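PDB 6ANY: Bm4233, isoform b from Brugia malayi, which probably binds sterols and may take part in lipid transport as a secreted venom allergen-like member of the CAP family, and is a vaccine candidate for lymphatic filariasis. Local coordinates for residues F1-R13 with W51-N64. Numbering follows the deposited sequence.
Sequences FECPGGRLTPQQR and WSCQLENSAQRWAN
R13 grips the carboxylate of E56 side-on in a buried salt bridge. Its NE donates to E56 OE1 at 2.7 Å, nearly straight at 165° and on the syn lone pair, while its NH2 reaches E56 OE2 at 2.9 Å, tilted from the carboxylate plane. OE1 takes a second bond on its anti side from W51 NE1, 2.9 Å away; the oxygen lies close to the indole plane, but this donor too stands tilted from the carboxylate plane. The carboxylate is thus fixed by three N-H groups from two residues; the two arginine bonds would be expected to stabilise its charge. With CG beside the backbone N (chi1 -60°) and the chain extended from there to NE, the aliphatic part of R13 runs over one face of the W51 indole and carries NE and NH2 to E56; CD lies 3.8 Å from the centroid of the five-membered ring in a CH-pi contact. At the edge of the same ring lies the sulfur of C3, joined to C53 in a disulfide. In this CAP domain the disulfide ties the arm that leads into helix 10-28 to the start of helix 53-63. I16 and V17 of helix 10-28 also touch W51, while C148 of strand 145-153 packs on the indole as well. Beyond the salt bridge, L8 places CD2 3.8 Å from W51 CH2 and CD1 near the amide oxygen of Q60. Water 2 links R7 N, E56 OE2 and Q60 OE1. Farther along segment 51-64, the R7 guanidinium has N64 ND2 over one face, and water 3 bridges R7 NH1 to N64 OD1. That oxygen also accepts from Q60 NE2, which also donates to I150 O. R13 itself is steadied by NH1 donating to F1 O at 2.9 Å, and the start of its helix is N-capped by T9, whose OG1 accepts from Q12 N.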
ATOM      1  N   PHE A   1      16.362   4.976  -1.924  1.00 29.16           N
ATOM      2  CA  PHE A   1      16.036   4.277  -0.629  1.00 26.60           C
ATOM      3  C   PHE A   1      16.847   4.745   0.609  1.00 24.40           C
ATOM      4  O   PHE A   1      16.823   4.116   1.698  1.00 25.88           O
ATOM      5  CB  PHE A   1      16.170   2.764  -0.828  1.00 27.07           C
ATOM      6  CG  PHE A   1      15.300   2.212  -1.943  1.00 30.09           C
ATOM      7  CD1 PHE A   1      13.917   2.288  -1.865  1.00 27.94           C
ATOM      8  CD2 PHE A   1      15.876   1.621  -3.094  1.00 32.82           C
ATOM      9  CE1 PHE A   1      13.095   1.767  -2.865  1.00 27.55           C
ATOM     10  CE2 PHE A   1      15.059   1.116  -4.094  1.00 31.78           C
ATOM     11  CZ  PHE A   1      13.649   1.187  -3.974  1.00 29.74           C
ATOM     12  N   GLU A   2      17.476   5.894   0.489  1.00 21.98           N
ATOM     13  CA  GLU A   2      18.217   6.534   1.564  1.00 22.92           C
ATOM     14  C   GLU A   2      17.403   7.733   1.985  1.00 21.68           C
ATOM     15  O   GLU A   2      17.010   8.499   1.135  1.00 26.01           O
ATOM     16  CB  GLU A   2      19.550   7.006   1.035  1.00 26.26           C
ATOM     17  CG  GLU A   2      20.377   5.891   0.333  1.00 29.29           C
ATOM     18  CD  GLU A   2      21.112   4.979   1.313  1.00 32.52           C
ATOM     19  OE1 GLU A   2      21.069   5.276   2.532  1.00 35.65           O
ATOM     20  OE2 GLU A   2      21.714   3.953   0.860  1.00 41.71           O
ATOM     21  N   CYS A   3      17.061   7.874   3.258  1.00 18.22           N
ATOM     22  CA  CYS A   3      16.235   8.992   3.699  1.00 20.00           C
ATOM     23  C   CYS A   3      16.914   9.570   4.889  1.00 19.95           C
ATOM     24  O   CYS A   3      17.003   8.916   5.905  1.00 19.26           O
ATOM     25  CB  CYS A   3      14.779   8.614   4.022  1.00 18.40           C
ATOM     26  SG  CYS A   3      13.801   8.019   2.616  1.00 19.80           S
ATOM     27  N   PRO A   4      17.452  10.779   4.744  1.00 21.49           N
ATOM     28  CA  PRO A   4      18.147  11.452   5.855  1.00 22.07           C
ATOM     29  C   PRO A   4      17.238  11.618   7.054  1.00 22.16           C
ATOM     30  O   PRO A   4      16.090  11.941   6.916  1.00 21.57           O
ATOM     31  CB  PRO A   4      18.488  12.808   5.268  1.00 22.56           C
ATOM     32  CG  PRO A   4      18.702  12.507   3.783  1.00 22.09           C
ATOM     33  CD  PRO A   4      17.608  11.509   3.478  1.00 21.73           C
ATOM     34  N   GLY A   5      17.777  11.350   8.226  1.00 22.57           N
ATOM     35  CA  GLY A   5      17.031  11.387   9.466  1.00 20.59           C
ATOM     36  C   GLY A   5      16.019  10.276   9.660  1.00 18.63           C
ATOM     37  O   GLY A   5      15.274  10.344  10.570  1.00 19.44           O
ATOM     38  N   GLY A   6      15.937   9.305   8.779  1.00 17.42           N
ATOM     39  CA  GLY A   6      14.985   8.230   8.921  1.00 17.59           C
ATOM     40  C   GLY A   6      15.382   7.137   9.904  1.00 18.07           C
ATOM     41  O   GLY A   6      16.551   6.958  10.285  1.00 17.45           O
ATOM     42  N   ARG A   7      14.386   6.380  10.313  1.00 18.02           N
ATOM     43  CA  ARG A   7      14.572   5.299  11.294  1.00 17.71           C
ATOM     44  C   ARG A   7      14.364   3.945  10.652  1.00 16.67           C
ATOM     45  O   ARG A   7      14.335   2.933  11.337  1.00 15.65           O
ATOM     46  CB  ARG A   7      13.598   5.484  12.433  1.00 18.57           C
ATOM     47  CG  ARG A   7      13.746   6.858  13.025  1.00 18.71           C
ATOM     48  CD  ARG A   7      13.038   6.994  14.318  1.00 19.98           C
ATOM     49  NE  ARG A   7      13.431   8.223  14.958  1.00 22.50           N
ATOM     50  CZ  ARG A   7      12.990   8.607  16.147  1.00 23.20           C
ATOM     51  NH1 ARG A   7      12.094   7.882  16.807  1.00 24.57           N
ATOM     52  NH2 ARG A   7      13.459   9.727  16.659  1.00 24.10           N
ATOM     53  N   LEU A   8      14.190   3.943   9.340  1.00 14.44           N
ATOM     54  CA  LEU A   8      14.141   2.706   8.597  1.00 15.17           C
ATOM     55  C   LEU A   8      15.476   2.450   7.923  1.00 15.17           C
ATOM     56  O   LEU A   8      16.231   3.392   7.651  1.00 15.58           O
ATOM     57  CB  LEU A   8      13.018   2.818   7.539  1.00 16.44           C
ATOM     58  CG  LEU A   8      11.671   2.201   7.920  1.00 17.77           C
ATOM     59  CD1 LEU A   8      10.914   3.127   8.853  1.00 20.35           C
ATOM     60  CD2 LEU A   8      10.820   1.935   6.697  1.00 18.95           C
ATOM     61  N   THR A   9      15.746   1.203   7.587  1.00 17.18           N
ATOM     62  CA  THR A   9      16.943   0.887   6.802  1.00 17.95           C
ATOM     63  C   THR A   9      16.597   0.969   5.327  1.00 20.49           C
ATOM     64  O   THR A   9      15.450   0.931   4.999  1.00 21.72           O
ATOM     65  CB  THR A   9      17.446  -0.518   7.087  1.00 18.24           C
ATOM     66  OG1 THR A   9      16.409  -1.480   6.769  1.00 17.75           O
ATOM     67  CG2 THR A   9      17.924  -0.613   8.537  1.00 15.91           C
ATOM     68  N   PRO A  10      17.599   1.091   4.435  1.00 22.50           N
ATOM     69  CA  PRO A  10      17.319   1.096   3.031  1.00 22.65           C
ATOM     70  C   PRO A  10      16.621  -0.142   2.564  1.00 26.00           C
ATOM     71  O   PRO A  10      15.691  -0.049   1.712  1.00 26.89           O
ATOM     72  CB  PRO A  10      18.696   1.212   2.393  1.00 23.57           C
ATOM     73  CG  PRO A  10      19.533   1.952   3.457  1.00 21.33           C
ATOM     74  CD  PRO A  10      19.017   1.440   4.732  1.00 21.43           C
ATOM     75  N   GLN A  11      17.028  -1.276   3.106  1.00 23.99           N
ATOM     76  CA  GLN A  11      16.417  -2.542   2.766  1.00 25.02           C
ATOM     77  C   GLN A  11      14.957  -2.700   3.150  1.00 22.46           C
ATOM     78  O   GLN A  11      14.135  -3.190   2.383  1.00 24.70           O
ATOM     79  CB  GLN A  11      17.203  -3.700   3.358  1.00 25.56           C
ATOM     80  CG  GLN A  11      16.783  -5.004   2.693  1.00 31.04           C
ATOM     81  CD  GLN A  11      17.088  -5.118   1.164  1.00 31.12           C
ATOM     82  OE1 GLN A  11      17.998  -4.410   0.603  1.00 31.86           O
ATOM     83  NE2 GLN A  11      16.283  -6.002   0.465  1.00 23.75           N
ATOM     84  N   GLN A  12      14.609  -2.225   4.310  1.00 20.90           N
ATOM     85  CA  GLN A  12      13.227  -2.213   4.669  1.00 20.65           C
ATOM     86  C   GLN A  12      12.401  -1.410   3.663  1.00 17.35           C
ATOM     87  O   GLN A  12      11.338  -1.825   3.309  1.00 16.99           O
ATOM     88  CB  GLN A  12      13.055  -1.696   6.077  1.00 21.84           C
ATOM     89  CG  GLN A  12      11.603  -1.546   6.518  1.00 24.19           C
ATOM     90  CD  GLN A  12      11.103  -2.583   7.521  1.00 24.05           C
ATOM     91  OE1 GLN A  12      10.206  -3.376   7.241  1.00 21.63           O
ATOM     92  NE2 GLN A  12      11.691  -2.566   8.689  1.00 21.16           N
ATOM     93  N   ARG A  13      12.884  -0.261   3.230  1.00 16.71           N
ATOM     94  CA  ARG A  13      12.164   0.580   2.308  1.00 15.85           C
ATOM     95  C   ARG A  13      11.993  -0.138   0.977  1.00 15.73           C
ATOM     96  O   ARG A  13      10.903  -0.226   0.443  1.00 13.63           O
ATOM     97  CB  ARG A  13      12.936   1.848   2.081  1.00 16.10           C
ATOM     98  CG  ARG A  13      13.161   2.655   3.309  1.00 15.87           C
ATOM     99  CD  ARG A  13      13.892   3.926   2.983  1.00 17.08           C
ATOM    100  NE  ARG A  13      14.056   4.776   4.169  1.00 16.81           N
ATOM    101  CZ  ARG A  13      15.164   4.912   4.871  1.00 17.35           C
ATOM    102  NH1 ARG A  13      16.313   4.351   4.516  1.00 18.92           N
ATOM    103  NH2 ARG A  13      15.140   5.680   5.924  1.00 18.98           N
ATOM    104  N   TRP A  51       9.240   5.077  -3.403  1.00 13.57           N
ATOM    105  CA  TRP A  51       9.466   5.481  -2.063  1.00 14.16           C
ATOM    106  C   TRP A  51       9.614   6.959  -1.953  1.00 14.84           C
ATOM    107  O   TRP A  51      10.421   7.582  -2.693  1.00 17.12           O
ATOM    108  CB  TRP A  51      10.701   4.804  -1.471  1.00 14.49           C
ATOM    109  CG  TRP A  51      10.763   4.963   0.048  1.00 14.11           C
ATOM    110  CD1 TRP A  51      11.433   5.907   0.702  1.00 14.58           C
ATOM    111  CD2 TRP A  51      10.074   4.194   1.063  1.00 13.50           C
ATOM    112  NE1 TRP A  51      11.229   5.818   2.063  1.00 13.46           N
ATOM    113  CE2 TRP A  51      10.446   4.728   2.306  1.00 13.14           C
ATOM    114  CE3 TRP A  51       9.260   3.065   1.045  1.00 13.56           C
ATOM    115  CZ2 TRP A  51      10.008   4.207   3.512  1.00 13.06           C
ATOM    116  CZ3 TRP A  51       8.842   2.546   2.268  1.00 13.77           C
ATOM    117  CH2 TRP A  51       9.219   3.135   3.477  1.00 12.28           C
ATOM    118  N   SER A  52       8.900   7.543  -0.980  1.00 13.74           N
ATOM    119  CA  SER A  52       9.007   8.996  -0.702  1.00 13.16           C
ATOM    120  C   SER A  52       9.467   9.199   0.780  1.00 14.49           C
ATOM    121  O   SER A  52       8.770   8.727   1.713  1.00 14.34           O
ATOM    122  CB  SER A  52       7.643   9.675  -0.954  1.00 13.32           C
ATOM    123  OG  SER A  52       7.585  10.955  -0.375  1.00 13.35           O
ATOM    124  N   CYS A  53      10.666   9.751   0.965  1.00 13.53           N
ATOM    125  CA  CYS A  53      11.190  10.199   2.244  1.00 16.11           C
ATOM    126  C   CYS A  53      10.261  11.186   2.982  1.00 18.25           C
ATOM    127  O   CYS A  53      10.103  11.118   4.222  1.00 18.23           O
ATOM    128  CB  CYS A  53      12.603  10.762   2.118  1.00 15.56           C
ATOM    129  SG  CYS A  53      13.765   9.586   1.364  1.00 16.88           S
ATOM    130  N   GLN A  54       9.633  12.079   2.241  1.00 17.94           N
ATOM    131  CA  GLN A  54       8.655  13.001   2.803  1.00 18.24           C
ATOM    132  C   GLN A  54       7.514  12.232   3.441  1.00 14.83           C
ATOM    133  O   GLN A  54       7.094  12.585   4.518  1.00 15.18           O
ATOM    134  CB  GLN A  54       8.171  13.949   1.708  1.00 20.85           C
ATOM    135  CG  GLN A  54       7.015  14.870   2.079  1.00 26.38           C
ATOM    136  CD  GLN A  54       6.928  16.151   1.213  1.00 31.23           C
ATOM    137  OE1 GLN A  54       7.689  16.354   0.215  1.00 35.45           O
ATOM    138  NE2 GLN A  54       6.065  17.057   1.654  1.00 29.54           N
ATOM    139  N   LEU A  55       7.015  11.201   2.759  1.00 13.85           N
ATOM    140  CA  LEU A  55       5.936  10.368   3.270  1.00 14.48           C
ATOM    141  C   LEU A  55       6.405   9.537   4.477  1.00 14.55           C
ATOM    142  O   LEU A  55       5.679   9.372   5.424  1.00 14.47           O
ATOM    143  CB  LEU A  55       5.285   9.504   2.195  1.00 13.53           C
ATOM    144  CG  LEU A  55       4.537  10.250   1.060  1.00 13.22           C
ATOM    145  CD1 LEU A  55       3.775   9.237   0.267  1.00 12.94           C
ATOM    146  CD2 LEU A  55       3.585  11.254   1.719  1.00 13.61           C
ATOM    147  N   GLU A  56       7.614   9.007   4.404  1.00 13.69           N
ATOM    148  CA  GLU A  56       8.189   8.304   5.513  1.00 12.05           C
ATOM    149  C   GLU A  56       8.292   9.189   6.684  1.00 12.37           C
ATOM    150  O   GLU A  56       8.103   8.723   7.786  1.00 13.02           O
ATOM    151  CB  GLU A  56       9.567   7.743   5.138  1.00 11.80           C
ATOM    152  CG  GLU A  56      10.509   7.515   6.299  1.00 10.93           C
ATOM    153  CD  GLU A  56      11.718   6.666   5.930  1.00 10.73           C
ATOM    154  OE1 GLU A  56      12.090   6.519   4.770  1.00 10.61           O
ATOM    155  OE2 GLU A  56      12.396   6.151   6.827  1.00 10.41           O
ATOM    156  N   ASN A  57       8.685  10.451   6.502  1.00 12.80           N
ATOM    157  CA  ASN A  57       8.792  11.348   7.652  1.00 13.73           C
ATOM    158  C   ASN A  57       7.433  11.582   8.367  1.00 13.71           C
ATOM    159  O   ASN A  57       7.373  11.582   9.621  1.00 13.96           O
ATOM    160  CB  ASN A  57       9.464  12.714   7.278  1.00 15.65           C
ATOM    161  CG  ASN A  57      10.941  12.560   6.859  1.00 16.78           C
ATOM    162  OD1 ASN A  57      11.559  11.542   7.143  1.00 16.17           O
ATOM    163  ND2 ASN A  57      11.473  13.527   6.082  1.00 19.12           N
ATOM    164  N   SER A  58       6.351  11.767   7.620  1.00 12.33           N
ATOM    165  CA  SER A  58       5.082  11.985   8.259  1.00 13.05           C
ATOM    166  C   SER A  58       4.584  10.683   8.912  1.00 13.39           C
ATOM    167  O   SER A  58       4.002  10.708  10.027  1.00 11.95           O
ATOM    168  CB  SER A  58       4.021  12.523   7.299  1.00 13.01           C
ATOM    169  OG  SER A  58       3.962  11.704   6.162  1.00 15.43           O
ATOM    170  N   ALA A  59       4.785   9.564   8.229  1.00 12.89           N
ATOM    171  CA  ALA A  59       4.380   8.248   8.764  1.00 12.67           C
ATOM    172  C   ALA A  59       5.152   7.877  10.013  1.00 13.18           C
ATOM    173  O   ALA A  59       4.584   7.370  10.959  1.00 13.82           O
ATOM    174  CB  ALA A  59       4.583   7.202   7.725  1.00 13.31           C
ATOM    175  N   GLN A  60       6.457   8.129   9.999  1.00 13.56           N
ATOM    176  CA  GLN A  60       7.328   7.910  11.163  1.00 14.36           C
ATOM    177  C   GLN A  60       6.908   8.782  12.344  1.00 15.36           C
ATOM    178  O   GLN A  60       6.882   8.281  13.483  1.00 16.53           O
ATOM    179  CB  GLN A  60       8.816   8.204  10.816  1.00 13.14           C
ATOM    180  CG  GLN A  60       9.762   7.762  11.877  1.00 12.67           C
ATOM    181  CD  GLN A  60       9.687   6.280  12.141  1.00 12.81           C
ATOM    182  OE1 GLN A  60       9.878   5.516  11.243  1.00 12.94           O
ATOM    183  NE2 GLN A  60       9.394   5.873  13.371  1.00 11.11           N
ATOM    184  N   ARG A  61       6.565  10.054  12.093  1.00 16.07           N
ATOM    185  CA  ARG A  61       6.140  10.914  13.186  1.00 18.37           C
ATOM    186  C   ARG A  61       4.962  10.304  13.914  1.00 16.76           C
ATOM    187  O   ARG A  61       4.922  10.383  15.147  1.00 15.08           O
ATOM    188  CB  ARG A  61       5.836  12.369  12.802  1.00 22.33           C
ATOM    189  CG  ARG A  61       7.117  13.189  12.573  1.00 29.56           C
ATOM    190  CD  ARG A  61       6.810  14.659  12.256  1.00 33.67           C
ATOM    191  NE  ARG A  61       6.190  14.820  10.926  1.00 40.82           N
ATOM    192  CZ  ARG A  61       6.831  15.112   9.773  1.00 39.74           C
ATOM    193  NH1 ARG A  61       8.149  15.288   9.707  1.00 41.87           N
ATOM    194  NH2 ARG A  61       6.139  15.223   8.659  1.00 40.63           N
ATOM    195  N   TRP A  62       4.037   9.686  13.146  1.00 14.94           N
ATOM    196  CA  TRP A  62       2.901   9.073  13.727  1.00 13.92           C
ATOM    197  C   TRP A  62       3.198   7.771  14.427  1.00 13.38           C
ATOM    198  O   TRP A  62       2.754   7.592  15.545  1.00 14.42           O
ATOM    199  CB  TRP A  62       1.741   8.953  12.735  1.00 15.10           C
ATOM    200  CG  TRP A  62       0.552   8.388  13.374  1.00 15.45           C
ATOM    201  CD1 TRP A  62      -0.008   7.186  13.129  1.00 15.73           C
ATOM    202  CD2 TRP A  62      -0.182   8.969  14.451  1.00 16.33           C
ATOM    203  NE1 TRP A  62      -1.082   6.994  13.962  1.00 15.23           N
ATOM    204  CE2 TRP A  62      -1.230   8.084  14.763  1.00 14.95           C
ATOM    205  CE3 TRP A  62      -0.105  10.207  15.122  1.00 16.31           C
ATOM    206  CZ2 TRP A  62      -2.184   8.359  15.721  1.00 15.75           C
ATOM    207  CZ3 TRP A  62      -1.044  10.474  16.111  1.00 17.01           C
ATOM    208  CH2 TRP A  62      -2.069   9.552  16.400  1.00 16.45           C
ATOM    209  N   ALA A  63       4.058   6.941  13.846  1.00 12.20           N
ATOM    210  CA  ALA A  63       4.491   5.702  14.441  1.00 12.10           C
ATOM    211  C   ALA A  63       5.132   5.857  15.801  1.00 12.21           C
ATOM    212  O   ALA A  63       4.926   5.036  16.698  1.00 12.17           O
ATOM    213  CB  ALA A  63       5.465   4.985  13.484  1.00 13.33           C
ATOM    214  N   ASN A  64       5.951   6.897  15.956  1.00 13.04           N
ATOM    215  CA  ASN A  64       6.564   7.278  17.232  1.00 13.07           C
ATOM    216  C   ASN A  64       5.577   7.444  18.373  1.00 14.54           C
ATOM    217  O   ASN A  64       5.968   7.271  19.482  1.00 14.32           O
ATOM    218  CB  ASN A  64       7.328   8.636  17.046  1.00 13.87           C
ATOM    219  CG  ASN A  64       8.596   8.481  16.191  1.00 14.34           C
ATOM    220  OD1 ASN A  64       9.006   7.350  15.887  1.00 14.27           O
ATOM    221  ND2 ASN A  64       9.188   9.573  15.777  1.00 12.15           N
TER
HETATM  222  O   HOH W   1      13.796  12.600   9.069  1.00 33.97           O
HETATM  223  O   HOH W   2      11.587   6.721   9.597  1.00 10.66           O
HETATM  224  O   HOH W   3      10.929   5.476  16.783  1.00 25.35           O